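Local structure of sulfite dehydrogenase (Paracoccus pantotrophus, 2XTS) at residues 79-87 and 204-212; 146-157 and 188-199. The protein probably oxidises protein-bound sulfane sulfur at a molybdopterin-bound molybdenum centre and passes the electrons on to heme c of its cytochrome partner. All coordinates share one frame; numbering follows the deposited sequence.

Overall arrangement
Both contacts lie within the molybdopterin-binding domain, their centres about 16 Å apart, and contact 2 is nested along the chain inside the loop that contact 1 closes. They meet where 204-212 runs into strand 212-214: Arg212 O lies 2.8 Å from Ala195 N, a probable hydrogen bond, and Ala211 CB packs on Leu194 CD1 at 3.9 Å. Contact 1 holds part of the pterin pocket, with the side chain of Glu206 about 14 Å from the molybdenum oxide and that of Ile80 about 13 Å from heme c. Contact 2 belongs to the antiparallel sheet that includes strands 143-152 and 193-198, the side chain of Tyr148 about 6 Å from the cofactor. Both also touch the second subunit.

Contact 1 of 2, residues 79-87 and 204-212; sequences AIELSKQDY and RKEHGYPAR. With MTE (phosphonic acidmono-(2-amino-5,6-dimercapto-4-oxo-3,7,8a,9,10,10a-hexahydro-4H-8-oxa-1,3,9,10-tetraaza-anthracen-7-ylmethyl)ester), chain E.
The phosphate end of the molybdopterin pocket is built partly from 204-212, the loop on which 79-87 packs, beginning with Ala79 CB against Glu206 CA at 3.8 Å. Side chains of one loop lie against carbonyls of the other, and waters bridge the two. Lys205 carries its CG anti to the backbone N (chi1 179°) and stays extended, which lays the chain alongside 79-81, CG 3.3 Å from Ile80 O and CE near Ala79 O. Its ammonium is bridged to Glu81 OE1 by a water and salt-bridged to Glu20 of the second subunit. Tyr209 turns a ring edge to Leu82 O, with CD1 at 3.3 Å; this buried carbonyl has no hydrogen-bonding partner. Lys84 crosses the phenol end of that ring at about a right angle, CE 3.4 Å from Tyr209 OH; Glu34 of the second subunit forms a salt bridge to Lys84 NZ and a hydrogen bond with Tyr209 OH. Pro210, behind a cis peptide, puts CB over the centre of the Tyr209 ring and CG 3.7 Å from Tyr87 CD1. One water ties Ile80 O, Leu82 N and Tyr209 O together. Farther along, Arg212 meets the cofactor edge-on, NH1 donating to O3P of MTE at 2.7 Å and NH2 to O4' in the guanidinium plane along a nearly straight bond (175°). Beyond this seam, Phe103 of helix 103-106 touches Lys84 and Pro210, while Ala211 rests on Phe196 of strand 193-198.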
# COMPACT_ATOMS: atom_id res chain seq x y z
N ALA A 79 -2.71 -11.96 18.14
CA ALA A 79 -1.71 -11.05 17.62
C ALA A 79 -0.95 -10.46 18.80
O ALA A 79 -1.53 -9.72 19.59
CB ALA A 79 -2.40 -9.93 16.83
N ILE A 80 0.33 -10.77 18.90
CA ILE A 80 1.12 -10.33 20.06
C ILE A 80 1.83 -9.01 19.80
O ILE A 80 2.11 -8.65 18.66
CB ILE A 80 2.17 -11.40 20.47
CG1 ILE A 80 3.14 -11.71 19.32
CG2 ILE A 80 1.45 -12.67 20.95
CD1 ILE A 80 4.41 -12.44 19.77
N GLU A 81 2.10 -8.32 20.90
CA GLU A 81 2.87 -7.10 20.90
C GLU A 81 4.32 -7.36 21.26
O GLU A 81 4.65 -7.76 22.38
CB GLU A 81 2.27 -6.12 21.90
CG GLU A 81 3.06 -4.81 21.97
CD GLU A 81 2.62 -3.86 23.03
OE1 GLU A 81 1.65 -3.13 22.78
OE2 GLU A 81 3.26 -3.82 24.09
N LEU A 82 5.19 -7.14 20.30
CA LEU A 82 6.61 -7.44 20.43
C LEU A 82 7.42 -6.22 19.97
O LEU A 82 7.50 -5.91 18.78
CB LEU A 82 6.98 -8.68 19.62
CG LEU A 82 8.43 -9.17 19.67
CD1 LEU A 82 8.89 -9.34 21.10
CD2 LEU A 82 8.55 -10.47 18.86
N SER A 83 7.97 -5.48 20.92
CA SER A 83 8.76 -4.28 20.58
C SER A 83 10.07 -4.67 19.90
O SER A 83 10.59 -5.76 20.11
CB SER A 83 9.08 -3.44 21.82
OG SER A 83 10.04 -4.11 22.61
N LYS A 84 10.63 -3.72 19.16
CA LYS A 84 11.93 -3.91 18.56
C LYS A 84 13.02 -4.04 19.63
O LYS A 84 14.03 -4.69 19.40
CB LYS A 84 12.22 -2.77 17.58
CG LYS A 84 11.40 -2.84 16.30
CD LYS A 84 11.53 -1.59 15.45
CE LYS A 84 10.84 -1.78 14.13
NZ LYS A 84 10.78 -0.55 13.31
N GLN A 85 12.80 -3.44 20.79
CA GLN A 85 13.74 -3.56 21.91
C GLN A 85 13.76 -4.96 22.50
O GLN A 85 14.82 -5.49 22.85
CB GLN A 85 13.37 -2.59 23.02
CG GLN A 85 13.77 -1.14 22.79
CD GLN A 85 12.81 -0.32 21.98
OE1 GLN A 85 11.84 -0.83 21.41
NE2 GLN A 85 13.05 0.99 21.96
N ASP A 86 12.59 -5.58 22.61
CA ASP A 86 12.48 -6.93 23.17
C ASP A 86 12.77 -8.06 22.18
O ASP A 86 13.04 -9.19 22.58
CB ASP A 86 11.07 -7.11 23.73
CG ASP A 86 10.82 -6.31 25.00
OD1 ASP A 86 11.79 -5.80 25.61
OD2 ASP A 86 9.63 -6.21 25.37
N TYR A 87 12.68 -7.75 20.90
CA TYR A 87 12.85 -8.74 19.85
C TYR A 87 14.24 -9.39 19.88
O TYR A 87 15.24 -8.72 20.04
CB TYR A 87 12.64 -8.08 18.48
CG TYR A 87 12.78 -9.02 17.32
CD1 TYR A 87 11.72 -9.82 16.94
CD2 TYR A 87 13.97 -9.16 16.63
CE1 TYR A 87 11.82 -10.72 15.92
CE2 TYR A 87 14.07 -10.07 15.60
CZ TYR A 87 13.00 -10.84 15.25
OH TYR A 87 13.17 -11.74 14.23
N ARG A 204 2.47 -4.54 10.28
CA ARG A 204 1.46 -4.31 11.31
C ARG A 204 1.63 -5.36 12.42
O ARG A 204 2.20 -6.44 12.23
CB ARG A 204 0.06 -4.34 10.68
CG ARG A 204 -0.15 -3.30 9.60
CD ARG A 204 0.10 -1.89 10.12
NE ARG A 204 -0.07 -0.80 9.15
CZ ARG A 204 -1.23 -0.22 8.89
NH1 ARG A 204 -2.37 -0.70 9.38
NH2 ARG A 204 -1.27 0.82 8.07
N LYS A 205 1.15 -5.00 13.62
CA LYS A 205 1.24 -5.90 14.76
C LYS A 205 0.74 -7.29 14.40
O LYS A 205 1.41 -8.30 14.65
CB LYS A 205 0.41 -5.35 15.91
CG LYS A 205 0.39 -6.22 17.15
CD LYS A 205 -0.42 -5.57 18.26
CE LYS A 205 -0.65 -6.46 19.44
NZ LYS A 205 -1.47 -5.71 20.44
N GLU A 206 -0.43 -7.33 13.79
CA GLU A 206 -1.13 -8.55 13.47
C GLU A 206 -0.51 -9.33 12.33
O GLU A 206 -0.87 -10.49 12.12
CB GLU A 206 -2.61 -8.24 13.18
CG GLU A 206 -2.91 -7.37 11.97
CD GLU A 206 -2.90 -5.87 12.22
OE1 GLU A 206 -2.24 -5.37 13.16
OE2 GLU A 206 -3.57 -5.18 11.43
N HIS A 207 0.41 -8.70 11.61
CA HIS A 207 1.14 -9.31 10.50
C HIS A 207 2.58 -9.66 10.86
O HIS A 207 3.38 -9.99 10.00
CB HIS A 207 1.10 -8.43 9.25
CG HIS A 207 -0.29 -8.12 8.77
ND1 HIS A 207 -0.64 -6.90 8.25
CD2 HIS A 207 -1.39 -8.91 8.71
CE1 HIS A 207 -1.93 -6.93 7.91
NE2 HIS A 207 -2.39 -8.15 8.16
N GLY A 208 2.91 -9.62 12.14
CA GLY A 208 4.19 -10.14 12.62
C GLY A 208 5.22 -9.15 13.11
O GLY A 208 6.37 -9.53 13.28
N TYR A 209 4.83 -7.90 13.34
CA TYR A 209 5.80 -6.87 13.77
C TYR A 209 6.67 -7.38 14.89
O TYR A 209 6.16 -7.88 15.86
CB TYR A 209 5.07 -5.65 14.28
CG TYR A 209 5.94 -4.51 14.77
CD1 TYR A 209 6.36 -4.42 16.08
CD2 TYR A 209 6.31 -3.48 13.90
CE1 TYR A 209 7.12 -3.35 16.52
CE2 TYR A 209 7.04 -2.40 14.33
CZ TYR A 209 7.44 -2.34 15.64
OH TYR A 209 8.14 -1.27 16.09
N PRO A 210 7.99 -7.19 14.79
CA PRO A 210 8.72 -6.44 13.79
C PRO A 210 9.36 -7.26 12.66
O PRO A 210 10.04 -6.69 11.82
CB PRO A 210 9.80 -5.75 14.62
CG PRO A 210 10.13 -6.80 15.63
CD PRO A 210 8.83 -7.48 15.96
N ALA A 211 9.14 -8.57 12.61
CA ALA A 211 9.76 -9.40 11.60
C ALA A 211 8.97 -10.67 11.35
O ALA A 211 8.57 -11.36 12.29
CB ALA A 211 11.22 -9.74 12.03
N ARG A 212 8.78 -11.00 10.07
CA ARG A 212 8.11 -12.24 9.66
C ARG A 212 8.89 -12.90 8.53
O ARG A 212 9.65 -12.23 7.83
CB ARG A 212 6.67 -12.00 9.19
CG ARG A 212 6.56 -11.43 7.77
CD ARG A 212 5.13 -11.28 7.32
NE ARG A 212 4.41 -12.55 7.38
CZ ARG A 212 3.09 -12.66 7.40
NH1 ARG A 212 2.32 -11.60 7.17
NH2 ARG A 212 2.53 -13.85 7.58
N1 MTE E . 3.04 -17.14 12.59
C2 MTE E . 2.91 -17.30 13.90
N2 MTE E . 3.98 -17.06 14.70
N3 MTE E . 1.74 -17.67 14.47
C4 MTE E . 0.62 -17.92 13.73
O4 MTE E . -0.42 -18.25 14.33
N5 MTE E . -0.33 -18.11 11.42
C6 MTE E . 0.13 -18.48 10.10
C7 MTE E . 1.15 -17.53 9.49
N8 MTE E . 2.21 -17.26 10.42
C9 MTE E . 0.70 -17.80 12.29
C10 MTE E . 2.00 -17.40 11.74
C1' MTE E . -1.00 -18.69 9.11
S1' MTE E . -1.96 -20.15 9.23
C2' MTE E . -1.22 -17.83 8.09
S2' MTE E . -2.38 -18.15 6.86
C3' MTE E . -0.41 -16.56 8.00
O3' MTE E . 0.47 -16.34 9.12
C4' MTE E . -1.33 -15.35 7.96
O4' MTE E . -0.55 -14.16 7.79
P MTE E . -1.30 -12.78 8.15
O1P MTE E . -2.47 -12.81 7.12
O2P MTE E . -1.84 -12.83 9.54
O3P MTE E . -0.31 -11.71 7.84
O HOH W 1 4.12 -7.00 17.58
O HOH W 2 -0.06 -3.19 20.68
O HOH W 3 9.23 -1.34 18.67

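Contact 2 of 2, residues 146-157 and 188-199; sequences MEYVGVPLSVLL and VMDDVMLAFFAN
Asn199 and Met146 cross at about a right angle, and the amide of Asn199 reaches past the Met146 side chain to the backbone: OD1 accepts from Glu147 N at 2.9 Å, while Asn199 N donates to Glu147 O. With an alanine in place of Asn199, Glu147 N is likely to lose its acceptor and Gln68 its amide partner, and a gap to open beside Met146. Next along, Tyr148 holds its CG anti to the carbonyl carbon (chi1 -68°), which stands the ring obliquely against Ala195 and Ala198, CE1 3.7 Å from Ala198 CB. Strand 143-152 lies between 112-119 and 193-198 in an antiparallel sheet, and immediately after Tyr148 its pairing with 193-198 carries a classic beta bulge: Phe196 N and Phe197 N both donate to Val149 O, in its carbonyl plane. Beyond the bulge Gly150 passes so close to the other strand, CA 3.2 Å from Leu194 O, that a side chain would clash. The Phe196 ring lies obliquely against Val151, CE2 3.8 Å from CG2. Where strand 143-152 gives way to helix 153-160, Leu153 N donates to Val192 O at an almost straight 174°. Leu153 CD1 presses on Val192 CG1 at a tight 3.5 Å, and Leu157 crosses Val188 at about a right angle, CD1 to CG1 3.4 Å.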
# COMPACT_ATOMS: atom_id res chain seq x y z
N MET A 146 1.55 -7.84 -0.71
CA MET A 146 2.29 -6.67 -0.26
C MET A 146 3.69 -6.66 -0.87
O MET A 146 4.26 -7.69 -1.27
CB MET A 146 2.41 -6.64 1.27
CG MET A 146 1.08 -6.80 1.95
SD MET A 146 1.19 -6.45 3.71
CE MET A 146 -0.48 -6.85 4.21
N GLU A 147 4.25 -5.46 -0.93
CA GLU A 147 5.66 -5.23 -1.27
C GLU A 147 6.49 -5.35 0.01
O GLU A 147 6.34 -4.51 0.90
CB GLU A 147 5.83 -3.83 -1.85
CG GLU A 147 7.28 -3.45 -2.19
CD GLU A 147 7.43 -1.97 -2.51
OE1 GLU A 147 7.26 -1.13 -1.61
OE2 GLU A 147 7.78 -1.65 -3.66
N TYR A 148 7.38 -6.33 0.07
CA TYR A 148 8.17 -6.59 1.28
C TYR A 148 9.59 -6.15 1.09
O TYR A 148 10.15 -6.32 -0.00
CB TYR A 148 8.16 -8.09 1.60
CG TYR A 148 6.81 -8.58 2.03
CD1 TYR A 148 6.37 -8.37 3.33
CD2 TYR A 148 5.98 -9.28 1.16
CE1 TYR A 148 5.12 -8.81 3.73
CE2 TYR A 148 4.74 -9.72 1.56
CZ TYR A 148 4.32 -9.50 2.86
OH TYR A 148 3.06 -9.94 3.26
N VAL A 149 10.17 -5.61 2.15
CA VAL A 149 11.60 -5.38 2.19
C VAL A 149 12.14 -6.03 3.46
O VAL A 149 11.56 -5.94 4.55
CB VAL A 149 11.96 -3.87 2.15
CG1 VAL A 149 13.47 -3.63 2.27
CG2 VAL A 149 11.41 -3.27 0.88
N GLY A 150 13.30 -6.67 3.32
CA GLY A 150 13.96 -7.33 4.42
C GLY A 150 15.27 -7.89 3.98
O GLY A 150 15.93 -7.33 3.11
N VAL A 151 15.66 -8.98 4.63
CA VAL A 151 16.97 -9.57 4.42
C VAL A 151 16.76 -11.04 4.02
O VAL A 151 15.98 -11.74 4.67
CB VAL A 151 17.82 -9.47 5.71
CG1 VAL A 151 19.12 -10.23 5.57
CG2 VAL A 151 18.05 -8.02 6.12
N PRO A 152 17.47 -11.52 2.99
CA PRO A 152 17.36 -12.93 2.64
C PRO A 152 17.86 -13.83 3.74
O PRO A 152 18.88 -13.54 4.38
CB PRO A 152 18.25 -13.09 1.42
CG PRO A 152 18.97 -11.84 1.25
CD PRO A 152 18.43 -10.79 2.13
N LEU A 153 17.17 -14.94 3.98
CA LEU A 153 17.68 -15.88 4.98
C LEU A 153 19.10 -16.35 4.68
O LEU A 153 19.87 -16.62 5.61
CB LEU A 153 16.76 -17.09 5.18
CG LEU A 153 15.39 -16.81 5.80
CD1 LEU A 153 14.73 -18.14 6.22
CD2 LEU A 153 15.46 -15.81 6.97
N SER A 154 19.44 -16.46 3.40
CA SER A 154 20.78 -16.92 3.04
C SER A 154 21.87 -16.07 3.68
O SER A 154 22.89 -16.60 4.12
CB SER A 154 20.94 -16.92 1.53
OG SER A 154 20.78 -15.63 0.97
N VAL A 155 21.68 -14.76 3.76
CA VAL A 155 22.73 -13.91 4.31
C VAL A 155 22.81 -14.04 5.83
O VAL A 155 23.90 -14.00 6.40
CB VAL A 155 22.60 -12.45 3.87
CG1 VAL A 155 23.84 -11.68 4.32
CG2 VAL A 155 22.45 -12.35 2.35
N LEU A 156 21.67 -14.23 6.50
CA LEU A 156 21.69 -14.45 7.95
C LEU A 156 22.34 -15.78 8.29
O LEU A 156 23.16 -15.87 9.21
CB LEU A 156 20.27 -14.45 8.50
CG LEU A 156 19.52 -13.14 8.31
CD1 LEU A 156 18.09 -13.31 8.84
CD2 LEU A 156 20.21 -11.99 8.99
N LEU A 157 21.97 -16.80 7.52
CA LEU A 157 22.49 -18.14 7.76
C LEU A 157 23.99 -18.20 7.51
O LEU A 157 24.70 -18.91 8.21
CB LEU A 157 21.74 -19.15 6.90
CG LEU A 157 20.29 -19.35 7.36
CD1 LEU A 157 19.50 -20.15 6.34
CD2 LEU A 157 20.18 -20.03 8.73
N VAL A 188 14.86 -22.26 1.33
CA VAL A 188 15.44 -21.23 2.20
C VAL A 188 16.46 -20.39 1.46
O VAL A 188 16.47 -19.17 1.56
CB VAL A 188 16.13 -21.91 3.44
CG1 VAL A 188 16.94 -20.91 4.25
CG2 VAL A 188 15.10 -22.64 4.32
N MET A 189 17.36 -21.07 0.75
CA MET A 189 18.46 -20.43 0.07
C MET A 189 18.06 -19.74 -1.22
O MET A 189 18.86 -18.98 -1.78
CB MET A 189 19.56 -21.46 -0.20
CG MET A 189 20.22 -21.96 1.05
SD MET A 189 20.96 -20.69 2.09
CE MET A 189 22.42 -20.24 1.14
N ASP A 190 16.85 -20.00 -1.71
CA ASP A 190 16.34 -19.42 -2.95
C ASP A 190 15.78 -18.01 -2.65
O ASP A 190 16.47 -17.02 -2.90
CB ASP A 190 15.31 -20.37 -3.57
CG ASP A 190 14.67 -19.83 -4.85
OD1 ASP A 190 14.99 -18.71 -5.30
OD2 ASP A 190 13.80 -20.56 -5.38
N ASP A 191 14.57 -17.91 -2.11
CA ASP A 191 13.89 -16.62 -2.01
C ASP A 191 13.14 -16.38 -0.70
O ASP A 191 12.30 -15.49 -0.63
CB ASP A 191 12.95 -16.43 -3.21
CG ASP A 191 11.85 -17.47 -3.29
OD1 ASP A 191 11.85 -18.43 -2.48
OD2 ASP A 191 10.99 -17.32 -4.18
N VAL A 192 13.44 -17.14 0.34
CA VAL A 192 12.81 -16.86 1.64
C VAL A 192 13.49 -15.63 2.25
O VAL A 192 14.71 -15.55 2.30
CB VAL A 192 12.84 -18.05 2.64
CG1 VAL A 192 12.14 -17.70 3.96
CG2 VAL A 192 12.19 -19.27 2.01
N MET A 193 12.68 -14.71 2.73
CA MET A 193 13.13 -13.45 3.30
C MET A 193 12.63 -13.32 4.74
O MET A 193 11.53 -13.76 5.07
CB MET A 193 12.56 -12.29 2.45
CG MET A 193 12.73 -10.88 2.99
SD MET A 193 11.64 -9.68 2.24
CE MET A 193 12.18 -9.84 0.55
N LEU A 194 13.45 -12.70 5.59
CA LEU A 194 12.99 -12.12 6.84
C LEU A 194 12.61 -10.68 6.55
O LEU A 194 13.48 -9.82 6.34
CB LEU A 194 14.08 -12.22 7.92
CG LEU A 194 13.69 -11.75 9.32
CD1 LEU A 194 12.68 -12.71 9.94
CD2 LEU A 194 14.93 -11.56 10.18
N ALA A 195 11.31 -10.42 6.54
CA ALA A 195 10.77 -9.13 6.15
C ALA A 195 10.50 -8.26 7.35
O ALA A 195 9.99 -8.73 8.36
CB ALA A 195 9.48 -9.32 5.37
N PHE A 196 10.85 -6.99 7.24
CA PHE A 196 10.53 -5.99 8.27
C PHE A 196 9.58 -4.92 7.78
O PHE A 196 8.89 -4.29 8.61
CB PHE A 196 11.76 -5.22 8.76
CG PHE A 196 13.01 -6.01 8.81
CD1 PHE A 196 13.07 -7.18 9.58
CD2 PHE A 196 14.14 -5.61 8.11
CE1 PHE A 196 14.23 -7.93 9.62
CE2 PHE A 196 15.31 -6.36 8.16
CZ PHE A 196 15.35 -7.52 8.91
N PHE A 197 9.53 -4.71 6.48
CA PHE A 197 8.64 -3.68 5.91
C PHE A 197 7.66 -4.34 4.96
O PHE A 197 8.01 -5.27 4.26
CB PHE A 197 9.46 -2.66 5.11
CG PHE A 197 10.46 -1.92 5.91
CD1 PHE A 197 10.14 -0.74 6.57
CD2 PHE A 197 11.74 -2.39 5.99
CE1 PHE A 197 11.12 -0.06 7.30
CE2 PHE A 197 12.70 -1.71 6.72
CZ PHE A 197 12.39 -0.55 7.36
N ALA A 198 6.43 -3.84 4.97
CA ALA A 198 5.37 -4.32 4.08
C ALA A 198 4.60 -3.10 3.63
O ALA A 198 4.08 -2.33 4.44
CB ALA A 198 4.47 -5.31 4.78
N ASN A 199 4.53 -2.90 2.32
CA ASN A 199 3.88 -1.75 1.68
C ASN A 199 4.43 -0.45 2.29
O ASN A 199 3.67 0.43 2.70
CB ASN A 199 2.37 -1.86 1.80
CG ASN A 199 1.78 -2.91 0.89
OD1 ASN A 199 2.43 -3.39 -0.05
ND2 ASN A 199 0.54 -3.27 1.15
O HOH W 4 17.34 -16.67 1.19
O HOH W 5 18.40 -15.79 -1.17